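Long-range contacts in putative amidohydrolase (Unidentified, PDB 3FEQ), which probably acts as a zinc-dependent prolidase of the amidohydrolase superfamily, hydrolysing dipeptides that end in proline: residues I5-G11 / N46-V52; R305-E309 / I338-L343; S333-R337 / I388-E394. All blocks are in the same frame, centred on the assembly; numbering follows the deposited sequence. Where two conformers were deposited one is given.

Interaction 1. Residues I5-G11 / N46-V52; sequences ITVLQGG and NAQAIDV
CG of Leu-8 (chi1 -64°) and CG1 of Ile-50 (chi1 -59°) both stand anti to the carbonyl carbon; with the two residues paired on one face of the sheet, this sets their side chains running alongside each other in the same direction, Leu-8 CD1 3.8 Å from Ile-50 CB. Further along, Val-52 turns its CG2 branch to Leu-8 CB at 3.8 Å. Branched side chains suit this face because they spread hydrocarbon over the paired strands, whose axes approach to 4.5 Å and run within 15° of parallel. The backbone ladder has the slant of parallel pairing. Ile-50 is held from two residues of 5-9: its N donates to Val-7 O (3.0 Å), while its O accepts from Gln-9 N (3.2 Å). Val-52 N then reaches Gln-9 O at 3.1 Å, just before the chain turns its corner at Gly-10. On the face that also bears Val-7 and Ala-49, the amide of Gln-9 stands nearly perpendicular to the carboxylate of Asp-51, NE2 lying 3.5 Å from OD2; the stronger partner of Asp-51 is Arg-53, a salt bridge. The other face is covered by strand 398-403, whose Leu-402 touches Leu-8 and whose Tyr-400 touches Ile-50. The chemistry thus divides the labour: backbone bonds fix the register, and branched hydrocarbon joins this pair of strands to the C-terminal part of the sheet.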
ATOM      1  N   ILE C   5       1.691  -8.200 -59.056  1.00 84.71           N
ATOM      2  CA  ILE C   5       0.345  -8.603 -59.449  1.00 77.12           C
ATOM      3  C   ILE C   5       0.221 -10.125 -59.595  1.00 72.96           C
ATOM      4  O   ILE C   5       1.169 -10.796 -59.994  1.00 77.81           O
ATOM      5  CB  ILE C   5      -0.057  -7.869 -60.764  1.00 80.77           C
ATOM      6  CG1 ILE C   5      -1.445  -8.282 -61.254  1.00 76.49           C
ATOM      7  CG2 ILE C   5       1.013  -8.049 -61.859  1.00 85.55           C
ATOM      8  CD1 ILE C   5      -2.220  -7.134 -61.871  1.00 78.03           C
ATOM      9  N   THR C   6      -0.946 -10.664 -59.255  1.00 69.14           N
ATOM     10  CA  THR C   6      -1.168 -12.110 -59.274  1.00 70.66           C
ATOM     11  C   THR C   6      -2.516 -12.461 -59.901  1.00 67.89           C
ATOM     12  O   THR C   6      -3.477 -11.702 -59.790  1.00 65.01           O
ATOM     13  CB  THR C   6      -1.083 -12.695 -57.846  1.00 71.44           C
ATOM     14  OG1 THR C   6       0.220 -12.448 -57.316  1.00 71.64           O
ATOM     15  CG2 THR C   6      -1.338 -14.203 -57.832  1.00 70.69           C
ATOM     16  N   VAL C   7      -2.574 -13.607 -60.574  1.00 61.55           N
ATOM     17  CA  VAL C   7      -3.815 -14.085 -61.147  1.00 62.14           C
ATOM     18  C   VAL C   7      -4.062 -15.542 -60.798  1.00 61.03           C
ATOM     19  O   VAL C   7      -3.264 -16.414 -61.143  1.00 63.30           O
ATOM     20  CB  VAL C   7      -3.813 -13.934 -62.677  1.00 63.06           C
ATOM     21  CG1 VAL C   7      -5.046 -14.607 -63.278  1.00 67.83           C
ATOM     22  CG2 VAL C   7      -3.751 -12.466 -63.065  1.00 55.95           C
ATOM     23  N   LEU C   8      -5.176 -15.801 -60.126  1.00 56.45           N
ATOM     24  CA  LEU C   8      -5.734 -17.142 -60.104  1.00 66.78           C
ATOM     25  C   LEU C   8      -6.591 -17.323 -61.341  1.00 68.94           C
ATOM     26  O   LEU C   8      -7.606 -16.646 -61.488  1.00 69.15           O
ATOM     27  CB  LEU C   8      -6.607 -17.354 -58.870  1.00 71.94           C
ATOM     28  CG  LEU C   8      -6.016 -17.315 -57.460  1.00 69.81           C
ATOM     29  CD1 LEU C   8      -4.571 -17.772 -57.447  1.00 72.63           C
ATOM     30  CD2 LEU C   8      -6.150 -15.932 -56.855  1.00 74.11           C
ATOM     31  N   GLN C   9      -6.197 -18.250 -62.211  1.00 67.81           N
ATOM     32  CA  GLN C   9      -6.811 -18.363 -63.529  1.00 68.54           C
ATOM     33  C   GLN C   9      -7.668 -19.610 -63.727  1.00 66.81           C
ATOM     34  O   GLN C   9      -7.256 -20.725 -63.394  1.00 61.77           O
ATOM     35  CB  GLN C   9      -5.759 -18.248 -64.626  1.00 69.54           C
ATOM     36  CG  GLN C   9      -4.507 -19.055 -64.380  1.00 83.89           C
ATOM     37  CD  GLN C   9      -3.411 -18.719 -65.367  1.00 93.86           C
ATOM     38  OE1 GLN C   9      -3.392 -17.629 -65.948  1.00 97.16           O
ATOM     39  NE2 GLN C   9      -2.484 -19.655 -65.564  1.00 92.03           N
ATOM     40  N   GLY C  10      -8.870 -19.397 -64.265  1.00 65.98           N
ATOM     41  CA  GLY C  10      -9.761 -20.481 -64.669  1.00 71.11           C
ATOM     42  C   GLY C  10     -10.404 -21.190 -63.497  1.00 74.87           C
ATOM     43  O   GLY C  10     -10.777 -22.365 -63.601  1.00 80.32           O
ATOM     44  N   GLY C  11     -10.533 -20.474 -62.382  1.00 70.02           N
ATOM     45  CA  GLY C  11     -11.132 -21.019 -61.171  1.00 68.96           C
ATOM     46  C   GLY C  11     -12.646 -20.989 -61.209  1.00 69.91           C
ATOM     47  O   GLY C  11     -13.237 -20.264 -62.010  1.00 70.74           O
ATOM     48  N   ASN C  46       3.424  -9.614 -66.884  1.00111.70           N
ATOM     49  CA  ASN C  46       4.198  -9.191 -65.724  1.00110.90           C
ATOM     50  C   ASN C  46       3.671  -9.798 -64.428  1.00109.70           C
ATOM     51  O   ASN C  46       4.261  -9.620 -63.362  1.00107.81           O
ATOM     52  CB  ASN C  46       4.219  -7.665 -65.619  1.00112.84           C
ATOM     53  CG  ASN C  46       2.838  -7.077 -65.407  1.00119.73           C
ATOM     54  OD1 ASN C  46       2.532  -6.550 -64.337  1.00122.44           O
ATOM     55  ND2 ASN C  46       1.993  -7.164 -66.428  1.00123.53           N
ATOM     56  N   ALA C  47       2.556 -10.515 -64.527  1.00107.98           N
ATOM     57  CA  ALA C  47       1.837 -10.980 -63.346  1.00103.49           C
ATOM     58  C   ALA C  47       2.535 -12.177 -62.711  1.00101.98           C
ATOM     59  O   ALA C  47       3.614 -12.582 -63.146  1.00106.17           O
ATOM     60  CB  ALA C  47       0.401 -11.329 -63.704  1.00105.84           C
ATOM     61  N   GLN C  48       1.913 -12.740 -61.679  1.00 97.82           N
ATOM     62  CA  GLN C  48       2.406 -13.967 -61.066  1.00 97.12           C
ATOM     63  C   GLN C  48       1.271 -14.958 -60.827  1.00 93.98           C
ATOM     64  O   GLN C  48       0.438 -14.761 -59.942  1.00 95.69           O
ATOM     65  CB  GLN C  48       3.119 -13.657 -59.747  1.00 98.79           C
ATOM     66  CG  GLN C  48       3.832 -14.851 -59.133  1.00105.68           C
ATOM     67  CD  GLN C  48       5.224 -14.508 -58.640  1.00112.77           C
ATOM     68  OE1 GLN C  48       6.147 -14.325 -59.433  1.00118.15           O
ATOM     69  NE2 GLN C  48       5.382 -14.419 -57.325  1.00115.39           N
ATOM     70  N   ALA C  49       1.245 -16.023 -61.622  1.00 92.05           N
ATOM     71  CA  ALA C  49       0.024 -16.670 -61.967  1.00 91.13           C
ATOM     72  C   ALA C  49      -0.030 -18.063 -61.415  1.00 86.59           C
ATOM     73  O   ALA C  49       0.986 -18.677 -61.197  1.00 84.11           O
ATOM     74  CB  ALA C  49      -0.122 -16.694 -63.416  1.00 96.81           C
ATOM     75  N   ILE C  50      -1.234 -18.568 -61.213  1.00 79.22           N
ATOM     76  CA  ILE C  50      -1.421 -19.832 -60.525  1.00 75.93           C
ATOM     77  C   ILE C  50      -2.627 -20.528 -61.150  1.00 80.41           C
ATOM     78  O   ILE C  50      -3.727 -19.975 -61.163  1.00 81.54           O
ATOM     79  CB  ILE C  50      -1.640 -19.614 -59.021  1.00 73.32           C
ATOM     80  CG1 ILE C  50      -0.445 -18.877 -58.415  1.00 75.35           C
ATOM     81  CG2 ILE C  50      -1.845 -20.933 -58.309  1.00 69.33           C
ATOM     82  CD1 ILE C  50      -0.769 -18.103 -57.159  1.00 68.52           C
ATOM     83  N   ASP C  51      -2.406 -21.714 -61.716  1.00 82.44           N
ATOM     84  CA  ASP C  51      -3.448 -22.400 -62.478  1.00 83.79           C
ATOM     85  C   ASP C  51      -4.429 -23.113 -61.562  1.00 80.50           C
ATOM     86  O   ASP C  51      -4.081 -24.072 -60.873  1.00 77.97           O
ATOM     87  CB  ASP C  51      -2.851 -23.377 -63.495  1.00 89.50           C
ATOM     88  CG  ASP C  51      -3.802 -23.680 -64.647  1.00 97.61           C
ATOM     89  OD1 ASP C  51      -4.480 -24.726 -64.607  1.00 99.82           O
ATOM     90  OD2 ASP C  51      -3.883 -22.865 -65.592  1.00107.14           O
ATOM     91  N   VAL C  52      -5.661 -22.621 -61.565  1.00 80.31           N
ATOM     92  CA  VAL C  52      -6.699 -23.124 -60.691  1.00 82.14           C
ATOM     93  C   VAL C  52      -7.825 -23.722 -61.521  1.00 85.26           C
ATOM     94  O   VAL C  52      -8.989 -23.351 -61.375  1.00 83.61           O
ATOM     95  CB  VAL C  52      -7.251 -22.001 -59.818  1.00 83.97           C
ATOM     96  CG1 VAL C  52      -8.061 -22.576 -58.674  1.00 97.65           C
ATOM     97  CG2 VAL C  52      -6.113 -21.149 -59.280  1.00 76.92           C
TER

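Interaction 2. Residues R305-E309 / I338-L343; sequences RESLE and IRAEVL
Arg-305 reaches across from helix 302-314 to Glu-341 and Val-342. Its CG and CD run beside Val-342 CG2, the nearer approach being 3.3 Å from CG. A bend at chi3 (-91°) then turns the guanidinium toward Glu-341, whose OE1 forms a salt bridge with Arg-305 NH2 at 3.1 Å, the two planes 17° apart and OE1 approaching obliquely. A long, flexible arginine suits this edge because its aliphatic stem packs on valine while its charged end reaches the glutamate, although a second conformer of Arg-305 makes the bridge less certain. Over one face of the guanidinium lies Ile-338 CG2, 3.5 Å from Arg-305 NH1. One turn on, the CB of Leu-308 is directed to the other segment, lying 4.1 Å from Val-342 CG1, and CG of Leu-308 meets Leu-343 CD1 at 4.4 Å. Leucine fits here, being buried also against Pro-272 and Leu-274. Glu-309 crosses Val-342 at about a right angle, with CG 3.9 Å and OE2 3.6 Å from Val-342 CG1, so stem and carboxylate both touch the valine. Apolar contacts flanked by charges join helix 302-314 to the end of helix 335-340 and the following turn, in the outer layer expected of the amidohydrolase TIM barrel.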
ATOM      1  N   ARG C 305     -27.585 -28.779 -31.419  1.00 55.73           N
ATOM      2  CA  ARG C 305     -28.065 -28.942 -32.788  0.50 54.95           C
ATOM      3  C   ARG C 305     -29.445 -28.295 -32.940  1.00 55.92           C
ATOM      4  O   ARG C 305     -29.698 -27.537 -33.880  1.00 55.64           O
ATOM      5  CB  ARG C 305     -28.119 -30.435 -33.141  0.50 56.10           C
ATOM      6  CG  ARG C 305     -27.908 -30.742 -34.610  0.50 53.69           C
ATOM      7  CD  ARG C 305     -27.680 -32.229 -34.877  0.50 55.87           C
ATOM      8  NE  ARG C 305     -26.263 -32.600 -34.850  0.50 56.83           N
ATOM      9  CZ  ARG C 305     -25.428 -32.479 -35.882  0.50 48.51           C
ATOM     10  NH1 ARG C 305     -24.153 -32.842 -35.757  0.50 20.34           N
ATOM     11  NH2 ARG C 305     -25.859 -31.982 -37.035  0.50 41.76           N
ATOM     12  N   GLU C 306     -30.314 -28.560 -31.971  1.00 58.89           N
ATOM     13  CA  GLU C 306     -31.670 -28.018 -31.946  1.00 66.67           C
ATOM     14  C   GLU C 306     -31.715 -26.490 -32.056  1.00 61.89           C
ATOM     15  O   GLU C 306     -32.549 -25.938 -32.777  1.00 66.18           O
ATOM     16  CB  GLU C 306     -32.381 -28.478 -30.668  1.00 66.67           C
ATOM     17  CG  GLU C 306     -33.898 -28.463 -30.737  1.00 83.77           C
ATOM     18  CD  GLU C 306     -34.558 -28.729 -29.390  1.00 85.94           C
ATOM     19  OE1 GLU C 306     -35.428 -27.926 -28.995  1.00107.13           O
ATOM     20  OE2 GLU C 306     -34.222 -29.733 -28.729  1.00 89.25           O
ATOM     21  N   SER C 307     -30.803 -25.819 -31.358  1.00 59.07           N
ATOM     22  CA  SER C 307     -30.831 -24.360 -31.226  1.00 54.99           C
ATOM     23  C   SER C 307     -30.613 -23.690 -32.572  1.00 53.20           C
ATOM     24  O   SER C 307     -31.175 -22.633 -32.856  1.00 48.80           O
ATOM     25  CB  SER C 307     -29.743 -23.900 -30.254  1.00 55.75           C
ATOM     26  OG  SER C 307     -28.457 -24.240 -30.744  1.00 42.70           O
ATOM     27  N   LEU C 308     -29.777 -24.322 -33.389  1.00 53.42           N
ATOM     28  CA  LEU C 308     -29.508 -23.879 -34.744  1.00 46.68           C
ATOM     29  C   LEU C 308     -30.806 -23.587 -35.478  1.00 48.39           C
ATOM     30  O   LEU C 308     -30.967 -22.519 -36.074  1.00 46.84           O
ATOM     31  CB  LEU C 308     -28.707 -24.948 -35.482  1.00 35.87           C
ATOM     32  CG  LEU C 308     -27.203 -24.708 -35.629  1.00 49.51           C
ATOM     33  CD1 LEU C 308     -26.543 -24.089 -34.393  1.00 35.28           C
ATOM     34  CD2 LEU C 308     -26.507 -25.998 -36.030  1.00 45.49           C
ATOM     35  N   GLU C 309     -31.746 -24.522 -35.380  1.00 50.19           N
ATOM     36  CA  GLU C 309     -33.032 -24.385 -36.042  1.00 56.54           C
ATOM     37  C   GLU C 309     -33.824 -23.215 -35.506  1.00 54.24           C
ATOM     38  O   GLU C 309     -34.405 -22.454 -36.278  1.00 56.81           O
ATOM     39  CB  GLU C 309     -33.846 -25.660 -35.906  1.00 60.48           C
ATOM     40  CG  GLU C 309     -33.521 -26.680 -36.970  1.00 75.82           C
ATOM     41  CD  GLU C 309     -33.907 -28.082 -36.563  1.00 88.93           C
ATOM     42  OE1 GLU C 309     -35.011 -28.257 -36.004  1.00 99.28           O
ATOM     43  OE2 GLU C 309     -33.109 -29.011 -36.808  1.00 92.83           O
ATOM     44  N   ILE C 338     -21.148 -30.245 -39.063  1.00 55.91           N
ATOM     45  CA  ILE C 338     -22.196 -30.154 -38.053  1.00 51.13           C
ATOM     46  C   ILE C 338     -23.259 -29.146 -38.462  1.00 52.87           C
ATOM     47  O   ILE C 338     -24.459 -29.411 -38.369  1.00 57.67           O
ATOM     48  CB  ILE C 338     -21.607 -29.778 -36.688  1.00 41.97           C
ATOM     49  CG1 ILE C 338     -20.615 -30.849 -36.254  1.00 50.19           C
ATOM     50  CG2 ILE C 338     -22.687 -29.642 -35.646  1.00 31.37           C
ATOM     51  CD1 ILE C 338     -19.752 -30.445 -35.094  1.00 54.94           C
ATOM     52  N   ARG C 339     -22.813 -28.008 -38.963  1.00 49.28           N
ATOM     53  CA  ARG C 339     -23.741 -26.969 -39.357  1.00 58.05           C
ATOM     54  C   ARG C 339     -24.442 -27.272 -40.676  1.00 58.20           C
ATOM     55  O   ARG C 339     -25.608 -26.919 -40.859  1.00 56.04           O
ATOM     56  CB  ARG C 339     -23.031 -25.628 -39.418  1.00 48.91           C
ATOM     57  CG  ARG C 339     -22.573 -25.180 -38.080  1.00 50.02           C
ATOM     58  CD  ARG C 339     -22.415 -23.716 -38.079  1.00 62.94           C
ATOM     59  NE  ARG C 339     -21.778 -23.263 -36.861  1.00 56.14           N
ATOM     60  CZ  ARG C 339     -21.912 -22.038 -36.383  1.00 57.23           C
ATOM     61  NH1 ARG C 339     -22.686 -21.163 -37.007  1.00 65.26           N
ATOM     62  NH2 ARG C 339     -21.268 -21.690 -35.286  1.00 73.09           N
ATOM     63  N   ALA C 340     -23.729 -27.937 -41.581  1.00 54.31           N
ATOM     64  CA  ALA C 340     -24.293 -28.323 -42.859  1.00 51.44           C
ATOM     65  C   ALA C 340     -25.409 -29.342 -42.663  1.00 52.89           C
ATOM     66  O   ALA C 340     -26.397 -29.328 -43.383  1.00 58.00           O
ATOM     67  CB  ALA C 340     -23.223 -28.881 -43.756  1.00 53.11           C
ATOM     68  N   GLU C 341     -25.270 -30.193 -41.658  1.00 50.41           N
ATOM     69  CA  GLU C 341     -26.207 -31.280 -41.461  1.00 50.47           C
ATOM     70  C   GLU C 341     -27.552 -30.780 -40.977  1.00 51.82           C
ATOM     71  O   GLU C 341     -28.531 -31.513 -40.991  1.00 61.59           O
ATOM     72  CB  GLU C 341     -25.661 -32.293 -40.462  1.00 51.87           C
ATOM     73  CG  GLU C 341     -24.654 -33.265 -41.041  1.00 66.19           C
ATOM     74  CD  GLU C 341     -23.943 -34.062 -39.964  1.00 82.29           C
ATOM     75  OE1 GLU C 341     -24.457 -34.124 -38.825  1.00 84.94           O
ATOM     76  OE2 GLU C 341     -22.868 -34.627 -40.253  1.00 92.12           O
ATOM     77  N   VAL C 342     -27.604 -29.547 -40.513  1.00 50.39           N
ATOM     78  CA  VAL C 342     -28.857 -29.043 -39.987  1.00 50.72           C
ATOM     79  C   VAL C 342     -29.412 -28.002 -40.920  1.00 54.02           C
ATOM     80  O   VAL C 342     -30.548 -28.117 -41.355  1.00 60.03           O
ATOM     81  CB  VAL C 342     -28.706 -28.464 -38.583  1.00 50.95           C
ATOM     82  CG1 VAL C 342     -30.009 -27.856 -38.119  1.00 45.43           C
ATOM     83  CG2 VAL C 342     -28.244 -29.543 -37.625  1.00 52.51           C
ATOM     84  N   LEU C 343     -28.600 -26.994 -41.235  1.00 53.27           N
ATOM     85  CA  LEU C 343     -28.954 -25.987 -42.232  1.00 54.92           C
ATOM     86  C   LEU C 343     -28.200 -26.376 -43.495  1.00 58.25           C
ATOM     87  O   LEU C 343     -27.297 -27.185 -43.426  1.00 55.10           O
ATOM     88  CB  LEU C 343     -28.537 -24.599 -41.744  1.00 52.16           C
ATOM     89  CG  LEU C 343     -28.581 -24.371 -40.223  1.00 55.65           C
ATOM     90  CD1 LEU C 343     -27.613 -23.282 -39.804  1.00 68.29           C
ATOM     91  CD2 LEU C 343     -29.982 -24.055 -39.690  1.00 49.18           C
TER

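Interaction 3. Residues S333-R337 / I388-E394; sequences SGEFR and IGVVADE
The ring of Phe-336 presents one face to Val-391, whose CG1 branch sits over it 3.3 Å from CE2. With CG anti to the carbonyl carbon (chi1 -83°), the ring leaves helix 335-340 toward the interior, where it also meets Phe-61 edge-to-face. A flat aromatic suits a place where a valine methyl lies over one face and a second ring packs against it. Beside it, Ala-392 turns its single methyl into the start of the helix: CB lies 3.7 Å from Phe-336 CB and 3.5 Å from Ser-333 O. A small residue suits this close approach of the two backbones. The loop bends tightly before this point, Ile-388 O accepting hydrogen bonds from both Val-391 N and Ala-392 N. The stem of Arg-337 passes over Ile-388 at the solvent side, its CD 3.7 Å from Ile-388 CG2. Bends at chi2 and chi3 bring its NH1 to 3.3 Å from Ala-392 O, at an angle too poor for a hydrogen bond. A helix of the amidohydrolase TIM barrel is thereby packed against the connection between the antiparallel strands 377-380 and 398-403, an excursion of the chain from the beta sheet.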
ATOM      1  N   SER C 333     -12.364 -27.834 -38.324  1.00 45.05           N
ATOM      2  CA  SER C 333     -13.082 -27.697 -39.586  1.00 48.69           C
ATOM      3  C   SER C 333     -14.375 -28.480 -39.550  1.00 50.12           C
ATOM      4  O   SER C 333     -15.314 -28.171 -40.282  1.00 48.72           O
ATOM      5  CB  SER C 333     -12.210 -28.160 -40.745  1.00 49.10           C
ATOM      6  OG  SER C 333     -11.015 -27.406 -40.769  1.00 55.73           O
ATOM      7  N   GLY C 334     -14.427 -29.454 -38.644  1.00 48.46           N
ATOM      8  CA  GLY C 334     -15.603 -30.285 -38.439  1.00 43.68           C
ATOM      9  C   GLY C 334     -16.876 -29.513 -38.173  1.00 44.55           C
ATOM     10  O   GLY C 334     -17.966 -30.020 -38.426  1.00 51.14           O
ATOM     11  N   GLU C 335     -16.743 -28.283 -37.677  1.00 41.38           N
ATOM     12  CA  GLU C 335     -17.902 -27.437 -37.395  1.00 47.56           C
ATOM     13  C   GLU C 335     -18.718 -27.124 -38.659  1.00 43.96           C
ATOM     14  O   GLU C 335     -19.931 -26.955 -38.591  1.00 39.45           O
ATOM     15  CB  GLU C 335     -17.480 -26.165 -36.642  1.00 44.42           C
ATOM     16  CG  GLU C 335     -18.586 -25.119 -36.417  1.00 52.88           C
ATOM     17  CD  GLU C 335     -19.483 -25.407 -35.219  1.00 61.10           C
ATOM     18  OE1 GLU C 335     -20.623 -24.893 -35.196  1.00 65.94           O
ATOM     19  OE2 GLU C 335     -19.054 -26.135 -34.301  1.00 61.36           O
ATOM     20  N   PHE C 336     -18.054 -27.106 -39.810  1.00 44.53           N
ATOM     21  CA  PHE C 336     -18.734 -27.022 -41.096  1.00 42.75           C
ATOM     22  C   PHE C 336     -19.739 -28.153 -41.302  1.00 49.94           C
ATOM     23  O   PHE C 336     -20.889 -27.904 -41.671  1.00 47.07           O
ATOM     24  CB  PHE C 336     -17.723 -27.042 -42.238  1.00 46.09           C
ATOM     25  CG  PHE C 336     -17.111 -25.705 -42.531  1.00 50.97           C
ATOM     26  CD1 PHE C 336     -17.898 -24.633 -42.940  1.00 47.97           C
ATOM     27  CD2 PHE C 336     -15.747 -25.517 -42.416  1.00 34.46           C
ATOM     28  CE1 PHE C 336     -17.322 -23.384 -43.213  1.00 48.40           C
ATOM     29  CE2 PHE C 336     -15.174 -24.281 -42.693  1.00 38.05           C
ATOM     30  CZ  PHE C 336     -15.958 -23.220 -43.104  1.00 40.64           C
ATOM     31  N   ARG C 337     -19.316 -29.394 -41.068  1.00 45.86           N
ATOM     32  CA  ARG C 337     -20.213 -30.528 -41.285  1.00 50.73           C
ATOM     33  C   ARG C 337     -21.407 -30.526 -40.334  1.00 54.64           C
ATOM     34  O   ARG C 337     -22.540 -30.727 -40.756  1.00 55.98           O
ATOM     35  CB  ARG C 337     -19.468 -31.862 -41.228  1.00 50.00           C
ATOM     36  CG  ARG C 337     -20.106 -32.961 -42.092  1.00 61.47           C
ATOM     37  CD  ARG C 337     -19.087 -33.682 -42.969  1.00 62.48           C
ATOM     38  NE  ARG C 337     -18.661 -34.925 -42.344  1.00 87.52           N
ATOM     39  CZ  ARG C 337     -17.677 -35.031 -41.452  1.00103.59           C
ATOM     40  NH1 ARG C 337     -16.968 -33.964 -41.091  1.00 97.81           N
ATOM     41  NH2 ARG C 337     -17.391 -36.217 -40.926  1.00113.48           N
ATOM     42  N   ILE C 388     -19.788 -31.001 -48.482  1.00 69.79           N
ATOM     43  CA  ILE C 388     -19.287 -30.168 -47.406  1.00 63.91           C
ATOM     44  C   ILE C 388     -17.969 -30.705 -46.869  1.00 64.95           C
ATOM     45  O   ILE C 388     -17.187 -29.965 -46.275  1.00 70.40           O
ATOM     46  CB  ILE C 388     -20.310 -30.041 -46.266  1.00 64.55           C
ATOM     47  CG1 ILE C 388     -19.900 -28.930 -45.298  1.00 55.80           C
ATOM     48  CG2 ILE C 388     -20.480 -31.371 -45.536  1.00 62.10           C
ATOM     49  CD1 ILE C 388     -19.719 -27.586 -45.942  1.00 47.52           C
ATOM     50  N   GLY C 389     -17.704 -31.980 -47.128  1.00 54.27           N
ATOM     51  CA  GLY C 389     -16.478 -32.616 -46.679  1.00 56.39           C
ATOM     52  C   GLY C 389     -15.195 -32.065 -47.278  1.00 57.61           C
ATOM     53  O   GLY C 389     -14.121 -32.331 -46.754  1.00 58.79           O
ATOM     54  N   VAL C 390     -15.290 -31.298 -48.368  1.00 61.16           N
ATOM     55  CA  VAL C 390     -14.086 -30.741 -49.012  1.00 63.93           C
ATOM     56  C   VAL C 390     -13.503 -29.610 -48.173  1.00 64.51           C
ATOM     57  O   VAL C 390     -12.373 -29.171 -48.387  1.00 68.52           O
ATOM     58  CB  VAL C 390     -14.306 -30.284 -50.500  1.00 61.07           C
ATOM     59  CG1 VAL C 390     -15.172 -31.269 -51.259  1.00 68.22           C
ATOM     60  CG2 VAL C 390     -14.890 -28.894 -50.589  1.00 54.33           C
ATOM     61  N   VAL C 391     -14.283 -29.176 -47.193  1.00 62.61           N
ATOM     62  CA  VAL C 391     -13.879 -28.128 -46.286  1.00 61.41           C
ATOM     63  C   VAL C 391     -13.765 -28.682 -44.879  1.00 58.36           C
ATOM     64  O   VAL C 391     -12.934 -28.233 -44.102  1.00 65.57           O
ATOM     65  CB  VAL C 391     -14.902 -26.990 -46.273  1.00 61.00           C
ATOM     66  CG1 VAL C 391     -14.375 -25.857 -45.492  1.00 75.61           C
ATOM     67  CG2 VAL C 391     -15.180 -26.514 -47.669  1.00 63.85           C
ATOM     68  N   ALA C 392     -14.583 -29.677 -44.561  1.00 64.24           N
ATOM     69  CA  ALA C 392     -14.724 -30.136 -43.182  1.00 69.71           C
ATOM     70  C   ALA C 392     -13.915 -31.386 -42.876  1.00 73.76           C
ATOM     71  O   ALA C 392     -14.326 -32.201 -42.059  1.00 77.61           O
ATOM     72  CB  ALA C 392     -16.190 -30.360 -42.850  1.00 69.22           C
ATOM     73  N   ASP C 393     -12.749 -31.520 -43.498  1.00 85.27           N
ATOM     74  CA  ASP C 393     -11.952 -32.736 -43.354  1.00 96.67           C
ATOM     75  C   ASP C 393     -10.505 -32.527 -42.883  1.00 99.23           C
ATOM     76  O   ASP C 393      -9.606 -33.280 -43.268  1.00 92.16           O
ATOM     77  CB  ASP C 393     -11.959 -33.515 -44.661  1.00103.74           C
ATOM     78  CG  ASP C 393     -11.680 -34.976 -44.456  1.00119.45           C
ATOM     79  OD1 ASP C 393     -10.609 -35.442 -44.908  1.00128.46           O
ATOM     80  OD2 ASP C 393     -12.514 -35.645 -43.806  1.00126.05           O
ATOM     81  N   GLU C 394     -10.293 -31.517 -42.039  1.00107.62           N
ATOM     82  CA  GLU C 394      -8.973 -31.214 -41.459  1.00111.94           C
ATOM     83  C   GLU C 394      -7.866 -30.978 -42.500  1.00111.24           C
ATOM     84  O   GLU C 394      -6.959 -31.805 -42.656  1.00111.02           O
ATOM     85  CB  GLU C 394      -8.549 -32.297 -40.453  1.00115.14           C
ATOM     86  CG  GLU C 394      -7.911 -31.762 -39.173  1.00118.80           C
ATOM     87  CD  GLU C 394      -6.468 -31.303 -39.354  1.00123.60           C
ATOM     88  OE1 GLU C 394      -6.186 -30.108 -39.115  1.00114.96           O
ATOM     89  OE2 GLU C 394      -5.613 -32.139 -39.720  1.00127.99           O
TER

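Overall arrangement
Interactions 2 and 3 both use helix 335-340, and their centres lie 14 Å apart. They touch directly where Ala-340 CB packs on Ile-388 CG1 at 3.7 Å. The helix meets the loop 388-394 mainly through its first turn and helix 302-314 near its end. A salt bridge from Glu-335 to Arg-339 also links segments of the two contacts. The side chain of Arg-339 lies about 12 Å from a zinc ion and is not a ligand: one zinc is bound by His-65, His-67 and Asp-323, the other by His-231 and His-251. Interaction 1 stands apart, centred 26 Å from interaction 3 and 37 Å from interaction 2; strand 398-403, which follows the loop 388-394, touches interaction 1.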